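Local structure of uncharacterized protein (Parabacteroides merdae ATCC 43184, 5BMT) at residues Q145-E148 / D154-Y157; C160-K165 / A222-S227; S190-K195 / K202-R207. The protein is of unknown function but probably has an OB-type domain, as in related Bacteroidetes lipoproteins, beside a part with an immunoglobulin-like fold. All blocks are in the same frame, centred on the assembly; numbering follows the deposited sequence.

Contact 1. Residues Q145-E148 / D154-Y157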
loop_
_atom_site.group_PDB
_atom_site.type_symbol
_atom_site.label_atom_id
_atom_site.label_comp_id
_atom_site.label_asym_id
_atom_site.label_seq_id
_atom_site.Cartn_x
_atom_site.Cartn_y
_atom_site.Cartn_z
ATOM N N GLN A 145 7.388 -20.373 -0.089
ATOM C CA GLN A 145 6.291 -20.690 0.824
ATOM C C GLN A 145 5.105 -21.279 0.107
ATOM O O GLN A 145 4.782 -20.894 -1.014
ATOM C CB GLN A 145 5.819 -19.434 1.614
ATOM C CG GLN A 145 4.839 -18.520 0.845
ATOM C CD GLN A 145 4.385 -17.322 1.634
ATOM O OE1 GLN A 145 3.312 -17.324 2.210
ATOM N NE2 GLN A 145 5.182 -16.273 1.659
ATOM N N GLU A 146 4.440 -22.203 0.771
ATOM C CA GLU A 146 3.184 -22.717 0.270
ATOM C C GLU A 146 2.103 -21.930 0.987
ATOM O O GLU A 146 2.237 -21.724 2.201
ATOM C CB GLU A 146 3.067 -24.230 0.489
ATOM C CG GLU A 146 3.866 -25.033 -0.527
ATOM C CD GLU A 146 3.497 -24.857 -1.991
ATOM O OE1 GLU A 146 2.287 -24.765 -2.304
ATOM O OE2 GLU A 146 4.426 -24.837 -2.831
ATOM N N PRO A 147 1.066 -21.426 0.286
ATOM C CA PRO A 147 0.024 -20.667 0.999
ATOM C C PRO A 147 -0.774 -21.616 1.899
ATOM O O PRO A 147 -0.707 -22.845 1.731
ATOM C CB PRO A 147 -0.809 -20.065 -0.136
ATOM C CG PRO A 147 -0.669 -21.072 -1.264
ATOM C CD PRO A 147 0.754 -21.556 -1.160
ATOM N N GLU A 148 -1.473 -21.068 2.882
ATOM C CA GLU A 148 -2.192 -21.909 3.842
ATOM C C GLU A 148 -3.580 -21.369 4.141
ATOM O O GLU A 148 -3.876 -20.212 3.857
ATOM C CB GLU A 148 -1.363 -22.021 5.148
ATOM C CG GLU A 148 -1.216 -20.725 5.926
ATOM C CD GLU A 148 -0.259 -20.750 7.103
ATOM O OE1 GLU A 148 -0.317 -21.706 7.909
ATOM O OE2 GLU A 148 0.502 -19.766 7.257
ATOM N N ASP A 154 -8.920 -20.062 2.015
ATOM C CA ASP A 154 -7.861 -20.947 1.557
ATOM C C ASP A 154 -6.765 -20.182 0.802
ATOM O O ASP A 154 -6.987 -19.078 0.290
ATOM C CB ASP A 154 -8.452 -22.054 0.665
ATOM C CG ASP A 154 -9.357 -23.026 1.407
ATOM O OD1 ASP A 154 -8.972 -23.475 2.509
ATOM O OD2 ASP A 154 -10.423 -23.372 0.864
ATOM N N ARG A 155 -5.578 -20.788 0.758
ATOM C CA ARG A 155 -4.410 -20.352 -0.017
ATOM C C ARG A 155 -4.036 -18.894 0.271
ATOM O O ARG A 155 -3.892 -18.086 -0.645
ATOM C CB ARG A 155 -4.645 -20.569 -1.544
ATOM C CG ARG A 155 -4.963 -22.047 -1.848
ATOM C CD ARG A 155 -5.029 -22.361 -3.342
ATOM N NE ARG A 155 -3.750 -22.120 -4.012
ATOM C CZ ARG A 155 -2.734 -22.974 -4.078
ATOM N NH1 ARG A 155 -2.829 -24.180 -3.516
ATOM N NH2 ARG A 155 -1.613 -22.631 -4.696
ATOM N N VAL A 156 -3.813 -18.583 1.544
ATOM C CA VAL A 156 -3.388 -17.235 1.936
ATOM C C VAL A 156 -1.851 -17.197 2.029
ATOM O O VAL A 156 -1.242 -18.054 2.699
ATOM C CB VAL A 156 -4.027 -16.867 3.293
ATOM C CG1 VAL A 156 -3.566 -15.482 3.757
ATOM C CG2 VAL A 156 -5.554 -16.943 3.236
ATOM N N TYR A 157 -1.233 -16.212 1.363
ATOM C CA TYR A 157 0.214 -15.994 1.411
ATOM C C TYR A 157 0.520 -15.029 2.524
ATOM O O TYR A 157 -0.307 -14.176 2.844
ATOM C CB TYR A 157 0.711 -15.405 0.074
ATOM C CG TYR A 157 0.701 -16.416 -1.049
ATOM C CD1 TYR A 157 1.804 -17.232 -1.286
ATOM C CD2 TYR A 157 -0.412 -16.559 -1.879
ATOM C CE1 TYR A 157 1.805 -18.163 -2.326
ATOM C CE2 TYR A 157 -0.420 -17.485 -2.927
ATOM C CZ TYR A 157 0.692 -18.282 -3.144
ATOM O OH TYR A 157 0.707 -19.182 -4.180
HETATM O O HOH W 1 0.588 -18.048 4.704
#
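Arg-155 meets Pro-147 where the chain turns a corner, just past Asp-154, whose OD1 bonds to Thr-149 OG1. Arg-155 itself takes a left-handed backbone conformation. Its methylene CB rests against Pro-147, and a bend at chi3 (62°) folds the rest of the side chain round until Pro-147 CG stands 3.9 Å above one face of the guanidinium, toward its rim. NE of Arg-155 forms a salt bridge with Glu-196.

Val-156 supplies the backbone register. Its N donates to Glu-148 O at 2.8 Å, and its O accepts from Glu-148 N at 3.0 Å, both bonds nearly straight, so the two residues form an antiparallel hydrogen-bonded pair. A water lies 2.7 Å from Val-156 O and within bonding distance of Glu-148 OE2, but it has more acceptors in reach than protons, so which bonds it makes is open.

Tyr-157 receives Pro-147 on its ring face: Pro-147 CB stands 3.7 Å from the ring centroid and 6° off the normal, a well-centred CH-pi contact, with CG reaching over toward CZ. The Gln-145 amide is set obliquely beside CD1, its plane 54° from that of the ring, while its OE1 accepts from Thr-158 N. Tyr-157 OH is hydrogen-bonded to Glu-196 OE2. Were Tyr-157 replaced by an alanine, Pro-147 would probably lose the ring face it rests on, and Glu-196 its phenol partner. The antiparallel pairing of 148-150 with the start of 153-167 is that of a beta-hairpin, here with a proline just before the first strand lying on a tyrosine ring of the second.

Contact 2. Residues C160-K165 / A222-S227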
loop_
_atom_site.group_PDB
_atom_site.type_symbol
_atom_site.label_atom_id
_atom_site.label_comp_id
_atom_site.label_asym_id
_atom_site.label_seq_id
_atom_site.Cartn_x
_atom_site.Cartn_y
_atom_site.Cartn_z
ATOM N N CYS A 160 5.871 -10.149 5.267
ATOM C CA CYS A 160 6.302 -9.681 6.567
ATOM C C CYS A 160 6.754 -8.231 6.500
ATOM O O CYS A 160 7.528 -7.858 5.626
ATOM C CB CYS A 160 7.412 -10.571 7.102
ATOM S SG CYS A 160 8.090 -10.002 8.671
ATOM N N LEU A 161 6.275 -7.407 7.455
ATOM C CA LEU A 161 6.678 -6.002 7.514
ATOM C C LEU A 161 7.413 -5.763 8.813
ATOM O O LEU A 161 6.889 -6.088 9.900
ATOM C CB LEU A 161 5.496 -5.040 7.415
ATOM C CG LEU A 161 5.874 -3.543 7.422
ATOM C CD1 LEU A 161 6.676 -3.150 6.184
ATOM C CD2 LEU A 161 4.633 -2.683 7.503
ATOM N N ARG A 162 8.654 -5.248 8.700
ATOM C CA ARG A 162 9.442 -4.871 9.853
ATOM C C ARG A 162 9.928 -3.438 9.700
ATOM O O ARG A 162 9.994 -2.911 8.579
ATOM C CB ARG A 162 10.582 -5.866 10.089
ATOM C CG ARG A 162 9.930 -7.202 10.495
ATOM C CD ARG A 162 10.833 -8.393 10.520
ATOM N NE ARG A 162 11.748 -8.334 11.651
ATOM C CZ ARG A 162 12.601 -9.304 11.961
ATOM N NH1 ARG A 162 12.617 -10.432 11.262
ATOM N NH2 ARG A 162 13.406 -9.175 13.003
ATOM N N ALA A 163 10.193 -2.796 10.825
ATOM C CA ALA A 163 10.573 -1.383 10.854
ATOM C C ALA A 163 11.812 -1.143 11.679
ATOM O O ALA A 163 11.985 -1.794 12.720
ATOM C CB ALA A 163 9.443 -0.564 11.455
ATOM N N GLN A 164 12.594 -0.148 11.263
ATOM C CA GLN A 164 13.750 0.325 12.033
ATOM C C GLN A 164 13.594 1.809 12.274
ATOM O O GLN A 164 13.185 2.532 11.361
ATOM C CB GLN A 164 15.084 0.075 11.311
ATOM C CG GLN A 164 15.446 -1.404 11.171
ATOM C CD GLN A 164 16.655 -1.556 10.273
ATOM O OE1 GLN A 164 16.586 -1.343 9.061
ATOM N NE2 GLN A 164 17.796 -1.911 10.850
ATOM N N LYS A 165 13.931 2.277 13.483
ATOM C CA LYS A 165 13.898 3.713 13.751
ATOM C C LYS A 165 15.125 4.352 13.093
ATOM O O LYS A 165 16.242 3.848 13.287
ATOM C CB LYS A 165 13.871 3.996 15.267
ATOM C CG LYS A 165 13.428 5.428 15.609
ATOM C CD LYS A 165 13.640 5.785 17.093
ATOM C CE LYS A 165 12.862 4.932 18.057
ATOM N NZ LYS A 165 13.086 5.378 19.465
ATOM N N ALA A 222 9.412 -12.151 19.811
ATOM C CA ALA A 222 8.769 -13.247 20.538
ATOM C C ALA A 222 7.416 -13.621 19.928
ATOM O O ALA A 222 7.092 -14.812 19.848
ATOM C CB ALA A 222 8.592 -12.868 22.002
ATOM N N THR A 223 6.571 -12.621 19.602
ATOM C CA THR A 223 5.268 -12.906 19.017
ATOM C C THR A 223 5.014 -11.992 17.825
ATOM O O THR A 223 5.591 -10.899 17.733
ATOM C CB THR A 223 4.102 -12.795 20.021
ATOM O OG1 THR A 223 3.940 -11.420 20.398
ATOM C CG2 THR A 223 4.278 -13.690 21.254
ATOM N N TRP A 224 4.117 -12.428 16.963
ATOM C CA TRP A 224 3.770 -11.708 15.734
ATOM C C TRP A 224 2.295 -11.422 15.670
ATOM O O TRP A 224 1.473 -12.218 16.165
ATOM C CB TRP A 224 4.142 -12.581 14.519
ATOM C CG TRP A 224 5.590 -12.973 14.467
ATOM C CD1 TRP A 224 6.192 -14.001 15.142
ATOM C CD2 TRP A 224 6.626 -12.280 13.775
ATOM N NE1 TRP A 224 7.535 -14.037 14.839
ATOM C CE2 TRP A 224 7.826 -12.994 13.993
ATOM C CE3 TRP A 224 6.645 -11.156 12.921
ATOM C CZ2 TRP A 224 9.041 -12.591 13.433
ATOM C CZ3 TRP A 224 7.854 -10.760 12.370
ATOM C CH2 TRP A 224 9.030 -11.475 12.626
ATOM N N GLY A 225 1.977 -10.307 15.032
ATOM C CA GLY A 225 0.604 -9.924 14.730
ATOM C C GLY A 225 0.380 -10.125 13.246
ATOM O O GLY A 225 1.343 -10.218 12.468
ATOM N N TYR A 226 -0.890 -10.159 12.821
ATOM C CA TYR A 226 -1.227 -10.368 11.417
ATOM C C TYR A 226 -2.329 -9.427 11.022
ATOM O O TYR A 226 -3.313 -9.249 11.777
ATOM C CB TYR A 226 -1.701 -11.833 11.175
ATOM C CG TYR A 226 -0.649 -12.866 11.526
ATOM C CD1 TYR A 226 -0.486 -13.310 12.838
ATOM C CD2 TYR A 226 0.199 -13.383 10.549
ATOM C CE1 TYR A 226 0.527 -14.213 13.182
ATOM C CE2 TYR A 226 1.179 -14.332 10.871
ATOM C CZ TYR A 226 1.351 -14.725 12.191
ATOM O OH TYR A 226 2.331 -15.631 12.524
ATOM N N SER A 227 -2.204 -8.870 9.839
ATOM C CA SER A 227 -3.267 -8.039 9.280
ATOM C C SER A 227 -4.462 -8.902 8.914
ATOM O O SER A 227 -4.365 -10.130 8.866
ATOM C CB SER A 227 -2.759 -7.368 7.995
ATOM O OG SER A 227 -2.681 -8.276 6.895
#
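Cys-160 and Trp-224 meet from strands that do not pair directly: no backbone bond joins 160-165 to 222-227, the nearest CA atoms, of Cys-160 and Tyr-226, are 9.0 Å apart, and strand 203-214 runs between them in the sheet. The indole spans the gap. Its benzo end reaches Cys-160, whose SG stands opposite the backbone N (chi1 176°) and lies 3.8 Å from Trp-224 CZ3. The sulfur sits oblique to the ring, 4.9 Å from the centroid of the six-membered ring and 60° off its normal, a sulfur-aromatic contact; Cys-160 has a second conformer, so this touch may be partial.

Next to it, Arg-162 presents NH1 to the rim of the indole, in the ring plane and 4.0 Å from CH2. Seen from the arginine, CH2 lies over one guanidinium face, the two planes being nearly perpendicular at 83°. Other residues hold the guanidinium: NE pairs with Glu-101, and NH1 and NH2 bond to the carbonyls of Asp-94 and Met-96. Lys-209, on the intervening strand, makes the cation-pi contact with Trp-224. The arginine's charge is thus engaged by oxygens rather than by the pi cloud, which implies that van der Waals packing, with little directional bonding, probably dominates this contact.

Contact 3. Residues S190-K195 / K202-R207; sequences SMLKGK and KIVSYR. With SO4 (sulfate ion), chain D.
Leu-192 and Val-204 meet mainly through aliphatic carbons, Leu-192 CD1 lying 3.7 Å from Val-204 CG1. The second valine methyl, CG2, sits under the leucine stem, 3.8 Å from Leu-192 CB and close to Leu-192 O, so both branches of the valine are used. The side chains cross at about a right angle. With chi1 at 168°, Val-204 CG1 lies opposite the backbone N and CG2 beside it, which spreads the two methyls beneath successive parts of the leucine.

This is helix-on-sheet packing: helix 186-198 lies against strand 203-214, the next strand in the chain, and at this level a single helical side chain meets a single strand side chain, with their CA atoms 6.9 Å apart. Around the pair, Tyr-157 of the neighbouring strand packs on Leu-192, and the Val-204 side chain also touches Phe-232 and Ile-234; contacts thus run on to strand 221-233 and to Ile-234 just beyond it. Backbone bonds to Phe-232 fix Val-204 in the sheet, while those of Ser-205 and Arg-207 to Tyr-157 fix the strand on its other side.

The helix keeps its own geometry through bonds from Gly-194 N to Ser-190 O and from Lys-195 N to Met-191 O (a selenomethionine), each 3.1 Å. Away from the strand, Lys-193 runs extended toward a sulfate ion, probably taken from the crystallisation liquor; NZ makes a weak bond of 3.3 Å to its O2 and a salt bridge with Glu-236. In the conformer described, one of two, Ser-190 OG lies 2.8 Å from sulfate O1, although Gly-186 O, one turn back, competes for the same proton.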
loop_
_atom_site.group_PDB
_atom_site.type_symbol
_atom_site.label_atom_id
_atom_site.label_comp_id
_atom_site.label_asym_id
_atom_site.label_seq_id
_atom_site.Cartn_x
_atom_site.Cartn_y
_atom_site.Cartn_z
ATOM N N SER A 190 3.012 -10.623 -10.587
ATOM C CA SER A 190 3.331 -11.578 -11.646
ATOM C C SER A 190 3.610 -12.952 -11.068
ATOM O O SER A 190 3.130 -13.951 -11.626
ATOM C CB SER A 190 4.524 -11.103 -12.467
ATOM O OG SER A 190 4.209 -9.865 -13.081
HETATM N N MSE A 191 4.342 -13.015 -9.930
HETATM C CA MSE A 191 4.670 -14.300 -9.347
HETATM C C MSE A 191 3.426 -14.987 -8.790
HETATM O O MSE A 191 3.232 -16.178 -9.081
HETATM C CB MSE A 191 5.732 -14.137 -8.264
HETATM C CG MSE A 191 6.201 -15.467 -7.689
HETATM SE SE MSE A 191 7.469 -15.184 -6.269
HETATM C CE MSE A 191 6.298 -14.440 -5.035
ATOM N N LEU A 192 2.622 -14.284 -7.984
ATOM C CA LEU A 192 1.435 -14.920 -7.395
ATOM C C LEU A 192 0.366 -15.196 -8.439
ATOM O O LEU A 192 -0.344 -16.196 -8.302
ATOM C CB LEU A 192 0.876 -14.127 -6.215
ATOM C CG LEU A 192 1.893 -13.925 -5.065
ATOM C CD1 LEU A 192 1.264 -13.166 -3.901
ATOM C CD2 LEU A 192 2.430 -15.259 -4.564
ATOM N N LYS A 193 0.264 -14.380 -9.503
ATOM C CA LYS A 193 -0.679 -14.679 -10.579
ATOM C C LYS A 193 -0.308 -16.014 -11.234
ATOM O O LYS A 193 -1.195 -16.820 -11.528
ATOM C CB LYS A 193 -0.710 -13.559 -11.622
ATOM C CG LYS A 193 -1.486 -13.905 -12.896
ATOM C CD LYS A 193 -1.488 -12.734 -13.848
ATOM C CE LYS A 193 -2.084 -13.104 -15.186
ATOM N NZ LYS A 193 -1.760 -12.086 -16.227
ATOM N N GLY A 194 0.990 -16.227 -11.467
ATOM C CA GLY A 194 1.472 -17.452 -12.089
ATOM C C GLY A 194 1.155 -18.664 -11.237
ATOM O O GLY A 194 0.601 -19.644 -11.749
ATOM N N LYS A 195 1.428 -18.583 -9.911
ATOM C CA LYS A 195 1.169 -19.693 -8.981
ATOM C C LYS A 195 -0.337 -19.959 -8.803
ATOM O O LYS A 195 -0.768 -21.108 -8.844
ATOM C CB LYS A 195 1.785 -19.399 -7.594
ATOM C CG LYS A 195 3.310 -19.350 -7.573
ATOM C CD LYS A 195 3.830 -18.965 -6.192
ATOM C CE LYS A 195 5.339 -18.826 -6.142
ATOM N NZ LYS A 195 6.026 -20.130 -5.990
ATOM N N LYS A 202 -8.768 -17.496 -9.388
ATOM C CA LYS A 202 -9.006 -16.210 -10.061
ATOM C C LYS A 202 -8.573 -15.015 -9.209
ATOM O O LYS A 202 -8.673 -13.862 -9.639
ATOM C CB LYS A 202 -10.522 -16.033 -10.393
ATOM C CG LYS A 202 -11.243 -17.180 -11.053
ATOM C CD LYS A 202 -12.708 -16.767 -11.369
ATOM C CE LYS A 202 -13.610 -16.503 -10.170
ATOM N NZ LYS A 202 -14.685 -17.515 -10.028
ATOM N N ILE A 203 -8.169 -15.286 -7.964
ATOM C CA ILE A 203 -7.762 -14.243 -7.025
ATOM C C ILE A 203 -6.516 -14.680 -6.291
ATOM O O ILE A 203 -6.133 -15.860 -6.325
ATOM C CB ILE A 203 -8.905 -13.924 -5.991
ATOM C CG1 ILE A 203 -9.199 -15.154 -5.077
ATOM C CG2 ILE A 203 -10.185 -13.371 -6.665
ATOM C CD1 ILE A 203 -9.797 -14.820 -3.701
ATOM N N VAL A 204 -5.907 -13.714 -5.601
ATOM C CA VAL A 204 -4.794 -13.942 -4.684
ATOM C C VAL A 204 -5.225 -13.407 -3.337
ATOM O O VAL A 204 -5.812 -12.328 -3.276
ATOM C CB VAL A 204 -3.489 -13.277 -5.165
ATOM C CG1 VAL A 204 -2.422 -13.269 -4.057
ATOM C CG2 VAL A 204 -2.957 -13.979 -6.409
ATOM N N SER A 205 -4.926 -14.154 -2.272
ATOM C CA SER A 205 -5.197 -13.751 -0.891
ATOM C C SER A 205 -3.887 -13.659 -0.157
ATOM O O SER A 205 -3.053 -14.571 -0.265
ATOM C CB SER A 205 -6.100 -14.763 -0.188
ATOM O OG SER A 205 -7.383 -14.839 -0.779
ATOM N N TYR A 206 -3.687 -12.582 0.593
ATOM C CA TYR A 206 -2.456 -12.471 1.368
ATOM C C TYR A 206 -2.707 -11.721 2.668
ATOM O O TYR A 206 -3.744 -11.072 2.846
ATOM C CB TYR A 206 -1.335 -11.792 0.555
ATOM C CG TYR A 206 -1.510 -10.290 0.420
ATOM C CD1 TYR A 206 -2.268 -9.743 -0.616
ATOM C CD2 TYR A 206 -0.900 -9.415 1.316
ATOM C CE1 TYR A 206 -2.464 -8.360 -0.716
ATOM C CE2 TYR A 206 -1.020 -8.026 1.178
ATOM C CZ TYR A 206 -1.849 -7.505 0.193
ATOM O OH TYR A 206 -2.050 -6.146 0.137
ATOM N N ARG A 207 -1.756 -11.822 3.579
ATOM C CA ARG A 207 -1.804 -11.043 4.803
ATOM C C ARG A 207 -0.399 -10.573 5.117
ATOM O O ARG A 207 0.560 -11.113 4.552
ATOM C CB ARG A 207 -2.398 -11.837 5.957
ATOM C CG ARG A 207 -1.542 -13.050 6.260
ATOM C CD ARG A 207 -2.184 -13.837 7.355
ATOM N NE ARG A 207 -1.362 -14.986 7.704
ATOM C CZ ARG A 207 -1.572 -15.725 8.785
ATOM N NH1 ARG A 207 -2.538 -15.408 9.635
ATOM N NH2 ARG A 207 -0.793 -16.758 9.048
HETATM S S SO4 D . 1.864 -9.830 -15.626
HETATM O O1 SO4 D . 2.287 -8.691 -14.816
HETATM O O2 SO4 D . 0.461 -9.659 -16.009
HETATM O O3 SO4 D . 2.699 -9.899 -16.827
HETATM O O4 SO4 D . 2.011 -11.068 -14.863
#

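Overall arrangement
Beyond the five-stranded sheet formed by the N-terminal residues, the chain enters the larger sheet, which all three contacts reach. Contact 1 comes first and closes a short hairpin at the start of strand 153-167. The same strand then supplies 160-165, the opening side of contact 2, whose long loop closes only at 222-227. Contact 3 is nested inside that loop, binding helix 186-198 to strand 203-214, while contact 1 precedes both in series. Strand 203-214, half of contact 3, pairs with 153-167 on one side and 221-233 on the other, and so links the three; Tyr-226 packing on Arg-207 also joins contacts 2 and 3.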